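Local coordinates for Lmo0488 protein (Listeria monocytogenes serovar 1/2a, PDB 5TED), which binds shikimate through this effector-binding domain and, as a LysR-type transcriptional regulator, activates protocatechuate biosynthesis genes in response, at residues 4-18 against 52-64. Residues are numbered along the deposited sequence; the frame is centred on the assembly and turned at random.
Sequences NIDLGFIYTMGAHTV and NEKFDLAICSYVE. With SKM ((3R,4S,5R)-3,4,5-trihydroxycyclohex-1-ene-1-carboxylic acid), chain D.
Strands 4-10 and 57-60 are parallel neighbours in the LysR effector-binding domain, and Ile10 at the end of one and Ser61 just beyond the other line part of the shikimate pocket. Gly8 bonds to both flanking residues of Ala58: its N donates to Leu57 O, and its O accepts from Ile59 N at 2.9 Å. Ile10 N reaches Ile59 O, close to the line of that carbonyl. At the other end, Asp56 OD2 takes Asp6 N at 2.7 Å, almost straight (176°) and on the anti side of the carboxylate, while Asp56 N returns a bond to Asp6 O. The two carboxylate planes are nearly parallel but offset, with Asp6 OD2 and Asp56 OD2 4.0 Å apart; a water close to both OD2 atoms may ease the repulsion.

On one face of the sheet, Gly8 CA sits over the centre of the Phe55 ring, a CH-pi contact at 3.8 Å from CA to the centroid. On the other, Ile59 is the main apolar piece: its CB meets Phe9 CB, its CG2 meets Met13 CG and its CD1 meets Val18 CG2. With CG between backbone N and carbonyl carbon (chi1 54°), the Phe9 ring leads away from 57-60 to meet Val18 CG2 face-on. Toward the ligand, Ile10 CG2 packs 3.5 Å from shikimate O2, and Ser61 OG donates to the carboxylate oxygen O3 at 2.5 Å and also bonds Arg177.

Strand 35-41 pairs with the far edge of 4-10, helix 43-51 covers Ala58 and Phe55, and strand 177-184 runs antiparallel beside 57-60, its Ile179 and Leu181 touching Ile59.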
# COMPACT_ATOMS: atom_id res chain seq x y z
N ASN A 4 -24.87 -0.02 3.76
CA ASN A 4 -23.42 -0.08 3.67
C ASN A 4 -22.99 0.02 2.22
O ASN A 4 -23.71 -0.40 1.31
CB ASN A 4 -22.88 -1.38 4.26
CG ASN A 4 -21.37 -1.45 4.18
OD1 ASN A 4 -20.68 -0.75 4.90
ND2 ASN A 4 -20.86 -2.32 3.31
N ILE A 5 -21.80 0.58 2.01
CA ILE A 5 -21.18 0.66 0.69
C ILE A 5 -19.82 -0.01 0.78
O ILE A 5 -18.97 0.40 1.58
CB ILE A 5 -21.03 2.11 0.19
CG1 ILE A 5 -22.41 2.75 0.01
CG2 ILE A 5 -20.21 2.12 -1.12
CD1 ILE A 5 -22.36 4.24 -0.20
N ASP A 6 -19.62 -1.04 -0.03
CA ASP A 6 -18.31 -1.65 -0.14
C ASP A 6 -17.60 -1.02 -1.33
O ASP A 6 -17.99 -1.24 -2.48
CB ASP A 6 -18.41 -3.16 -0.30
CG ASP A 6 -18.90 -3.84 0.96
OD1 ASP A 6 -18.45 -3.44 2.06
OD2 ASP A 6 -19.73 -4.75 0.83
N LEU A 7 -16.55 -0.26 -1.04
CA LEU A 7 -15.85 0.50 -2.07
C LEU A 7 -14.44 -0.03 -2.21
O LEU A 7 -13.65 0.01 -1.26
CB LEU A 7 -15.85 1.98 -1.69
CG LEU A 7 -15.13 2.90 -2.65
CD1 LEU A 7 -15.93 2.96 -3.98
CD2 LEU A 7 -15.03 4.25 -1.97
N GLY A 8 -14.10 -0.50 -3.41
CA GLY A 8 -12.75 -0.97 -3.72
C GLY A 8 -12.04 0.05 -4.60
O GLY A 8 -12.66 0.63 -5.49
N PHE A 9 -10.74 0.25 -4.35
CA PHE A 9 -10.04 1.27 -5.12
C PHE A 9 -8.55 0.98 -5.23
O PHE A 9 -7.95 0.25 -4.43
CB PHE A 9 -10.27 2.66 -4.53
CG PHE A 9 -9.94 2.80 -3.06
CD1 PHE A 9 -8.65 3.10 -2.65
CD2 PHE A 9 -10.94 2.71 -2.09
CE1 PHE A 9 -8.34 3.29 -1.30
CE2 PHE A 9 -10.65 2.90 -0.74
CZ PHE A 9 -9.35 3.19 -0.35
N ILE A 10 -7.95 1.57 -6.27
CA ILE A 10 -6.52 1.43 -6.50
C ILE A 10 -5.77 2.25 -5.46
O ILE A 10 -6.25 3.29 -4.98
CB ILE A 10 -6.14 1.87 -7.93
CG1 ILE A 10 -6.60 3.31 -8.18
CG2 ILE A 10 -6.78 0.95 -8.96
CD1 ILE A 10 -6.25 3.82 -9.61
N TYR A 11 -4.57 1.76 -5.10
CA TYR A 11 -3.86 2.23 -3.92
C TYR A 11 -3.75 3.75 -3.84
O TYR A 11 -3.86 4.34 -2.75
CB TYR A 11 -2.47 1.63 -3.90
CG TYR A 11 -2.43 0.13 -3.81
CD1 TYR A 11 -2.72 -0.51 -2.62
CD2 TYR A 11 -2.07 -0.64 -4.91
CE1 TYR A 11 -2.66 -1.90 -2.51
CE2 TYR A 11 -2.01 -2.03 -4.82
CZ TYR A 11 -2.31 -2.65 -3.62
OH TYR A 11 -2.23 -4.01 -3.50
N THR A 12 -3.41 4.40 -4.95
CA THR A 12 -3.12 5.82 -4.79
C THR A 12 -4.34 6.61 -4.36
O THR A 12 -4.20 7.76 -3.95
CB THR A 12 -2.51 6.45 -6.05
OG1 THR A 12 -3.42 6.34 -7.15
CG2 THR A 12 -1.15 5.81 -6.41
N MET A 13 -5.54 6.03 -4.43
CA MET A 13 -6.72 6.80 -4.04
C MET A 13 -6.91 6.88 -2.53
O MET A 13 -7.74 7.67 -2.07
CB MET A 13 -7.97 6.22 -4.70
CG MET A 13 -7.95 6.28 -6.23
SD MET A 13 -8.15 7.93 -6.95
CE MET A 13 -6.45 8.50 -7.06
N GLY A 14 -6.15 6.11 -1.74
CA GLY A 14 -6.38 6.09 -0.29
C GLY A 14 -5.90 7.34 0.41
O GLY A 14 -6.52 7.80 1.37
N ALA A 15 -4.79 7.91 -0.05
CA ALA A 15 -4.15 8.99 0.69
C ALA A 15 -5.07 10.21 0.80
O ALA A 15 -5.17 10.82 1.87
CB ALA A 15 -2.83 9.38 0.03
N HIS A 16 -5.72 10.60 -0.30
CA HIS A 16 -6.45 11.87 -0.34
C HIS A 16 -7.80 11.81 -1.04
O HIS A 16 -8.75 12.46 -0.58
CB HIS A 16 -5.62 12.94 -1.03
CG HIS A 16 -4.26 13.13 -0.42
ND1 HIS A 16 -4.06 13.80 0.77
CD2 HIS A 16 -3.04 12.70 -0.82
CE1 HIS A 16 -2.78 13.77 1.07
NE2 HIS A 16 -2.13 13.12 0.12
N THR A 17 -7.89 11.11 -2.18
CA THR A 17 -9.10 11.22 -3.00
C THR A 17 -10.30 10.57 -2.32
O THR A 17 -11.36 11.20 -2.19
CB THR A 17 -8.86 10.63 -4.39
OG1 THR A 17 -7.90 11.45 -5.07
CG2 THR A 17 -10.16 10.61 -5.20
N VAL A 18 -10.18 9.31 -1.89
CA VAL A 18 -11.29 8.67 -1.19
C VAL A 18 -11.64 9.40 0.10
O VAL A 18 -12.83 9.69 0.32
CB VAL A 18 -10.99 7.18 -0.97
CG1 VAL A 18 -11.89 6.60 0.08
CG2 VAL A 18 -11.19 6.44 -2.27
N ASN A 52 -18.10 -10.22 -8.91
CA ASN A 52 -18.60 -11.12 -7.88
C ASN A 52 -19.26 -10.37 -6.74
O ASN A 52 -19.58 -10.97 -5.71
CB ASN A 52 -17.46 -12.01 -7.34
CG ASN A 52 -16.40 -11.24 -6.58
OD1 ASN A 52 -16.65 -10.15 -6.06
ND2 ASN A 52 -15.20 -11.81 -6.51
N GLU A 53 -19.46 -9.06 -6.89
CA GLU A 53 -20.25 -8.22 -6.00
C GLU A 53 -19.62 -8.05 -4.62
O GLU A 53 -20.30 -7.58 -3.70
CB GLU A 53 -21.67 -8.77 -5.84
CG GLU A 53 -22.43 -8.82 -7.16
CD GLU A 53 -23.82 -9.40 -7.02
OE1 GLU A 53 -24.03 -10.55 -7.48
OE2 GLU A 53 -24.69 -8.71 -6.46
N LYS A 54 -18.33 -8.39 -4.46
CA LYS A 54 -17.65 -8.04 -3.21
C LYS A 54 -17.62 -6.54 -3.01
O LYS A 54 -17.73 -6.05 -1.87
CB LYS A 54 -16.23 -8.61 -3.20
CG LYS A 54 -16.16 -10.08 -2.84
CD LYS A 54 -14.74 -10.48 -2.45
CE LYS A 54 -14.70 -11.88 -1.84
NZ LYS A 54 -15.29 -12.90 -2.74
N PHE A 55 -17.46 -5.78 -4.10
CA PHE A 55 -17.53 -4.33 -4.10
C PHE A 55 -18.85 -3.89 -4.73
O PHE A 55 -19.28 -4.45 -5.74
CB PHE A 55 -16.35 -3.70 -4.90
CG PHE A 55 -14.99 -4.19 -4.50
CD1 PHE A 55 -14.74 -4.68 -3.23
CD2 PHE A 55 -13.94 -4.17 -5.43
CE1 PHE A 55 -13.46 -5.14 -2.88
CE2 PHE A 55 -12.68 -4.64 -5.09
CZ PHE A 55 -12.43 -5.12 -3.81
N ASP A 56 -19.49 -2.89 -4.12
CA ASP A 56 -20.63 -2.21 -4.74
C ASP A 56 -20.16 -1.26 -5.85
O ASP A 56 -20.84 -1.10 -6.87
CB ASP A 56 -21.42 -1.43 -3.69
CG ASP A 56 -21.99 -2.34 -2.62
OD1 ASP A 56 -22.74 -3.27 -2.98
OD2 ASP A 56 -21.68 -2.12 -1.42
N LEU A 57 -19.01 -0.63 -5.64
CA LEU A 57 -18.45 0.35 -6.56
C LEU A 57 -16.93 0.23 -6.50
O LEU A 57 -16.38 -0.17 -5.48
CB LEU A 57 -18.83 1.79 -6.19
CG LEU A 57 -20.31 2.17 -6.08
CD1 LEU A 57 -20.50 3.54 -5.44
CD2 LEU A 57 -20.97 2.11 -7.44
N ALA A 58 -16.26 0.62 -7.58
CA ALA A 58 -14.81 0.61 -7.58
C ALA A 58 -14.29 1.89 -8.22
O ALA A 58 -14.97 2.54 -9.01
CB ALA A 58 -14.25 -0.61 -8.32
N ILE A 59 -13.08 2.26 -7.83
CA ILE A 59 -12.34 3.35 -8.43
C ILE A 59 -11.04 2.76 -8.97
O ILE A 59 -10.20 2.28 -8.19
CB ILE A 59 -12.04 4.47 -7.42
CG1 ILE A 59 -13.36 5.04 -6.86
CG2 ILE A 59 -11.17 5.55 -8.09
CD1 ILE A 59 -13.18 6.06 -5.71
N CYS A 60 -10.87 2.79 -10.30
CA CYS A 60 -9.74 2.06 -10.88
C CYS A 60 -9.48 2.55 -12.31
O CYS A 60 -10.08 3.52 -12.78
CB CYS A 60 -10.01 0.54 -10.85
SG CYS A 60 -11.38 0.04 -11.90
N SER A 61 -8.54 1.87 -12.98
CA SER A 61 -8.20 2.17 -14.37
C SER A 61 -9.25 1.59 -15.31
O SER A 61 -9.91 0.59 -15.01
CB SER A 61 -6.83 1.59 -14.74
OG SER A 61 -5.78 2.18 -13.96
N TYR A 62 -9.39 2.22 -16.47
CA TYR A 62 -10.21 1.65 -17.53
C TYR A 62 -9.59 0.34 -18.02
O TYR A 62 -8.37 0.21 -18.11
CB TYR A 62 -10.33 2.64 -18.68
CG TYR A 62 -11.15 2.14 -19.85
CD1 TYR A 62 -12.53 2.07 -19.77
CD2 TYR A 62 -10.54 1.75 -21.03
CE1 TYR A 62 -13.30 1.62 -20.84
CE2 TYR A 62 -11.30 1.29 -22.11
CZ TYR A 62 -12.67 1.23 -22.00
OH TYR A 62 -13.44 0.78 -23.05
N VAL A 63 -10.44 -0.62 -18.36
CA VAL A 63 -10.00 -1.91 -18.88
C VAL A 63 -10.79 -2.19 -20.15
O VAL A 63 -12.03 -2.18 -20.13
CB VAL A 63 -10.17 -3.05 -17.87
CG1 VAL A 63 -9.73 -4.39 -18.49
CG2 VAL A 63 -9.38 -2.78 -16.62
N GLU A 64 -10.09 -2.44 -21.25
CA GLU A 64 -10.77 -2.71 -22.50
C GLU A 64 -11.44 -4.08 -22.47
O GLU A 64 -11.02 -4.99 -21.75
CB GLU A 64 -9.78 -2.62 -23.67
CG GLU A 64 -9.80 -1.26 -24.33
CD GLU A 64 -8.85 -1.17 -25.49
OE1 GLU A 64 -8.69 -2.17 -26.22
OE2 GLU A 64 -8.26 -0.08 -25.67
O12 SKM D . -1.27 1.88 -7.41
C8 SKM D . -0.49 1.30 -8.45
C6 SKM D . -0.88 0.01 -8.71
O7 SKM D . -0.11 -0.57 -9.76
C5 SKM D . -2.45 -0.12 -9.20
C4 SKM D . -2.79 0.80 -10.30
C1 SKM D . -4.02 0.58 -11.19
O2 SKM D . -4.55 -0.57 -11.23
O3 SKM D . -4.49 1.53 -11.88
C10 SKM D . -1.87 2.09 -10.53
C9 SKM D . -0.63 2.25 -9.84
O11 SKM D . -0.49 3.56 -9.48
O HOH W 1 -22.59 -3.41 1.00
O HOH W 2 -20.85 -5.92 -1.07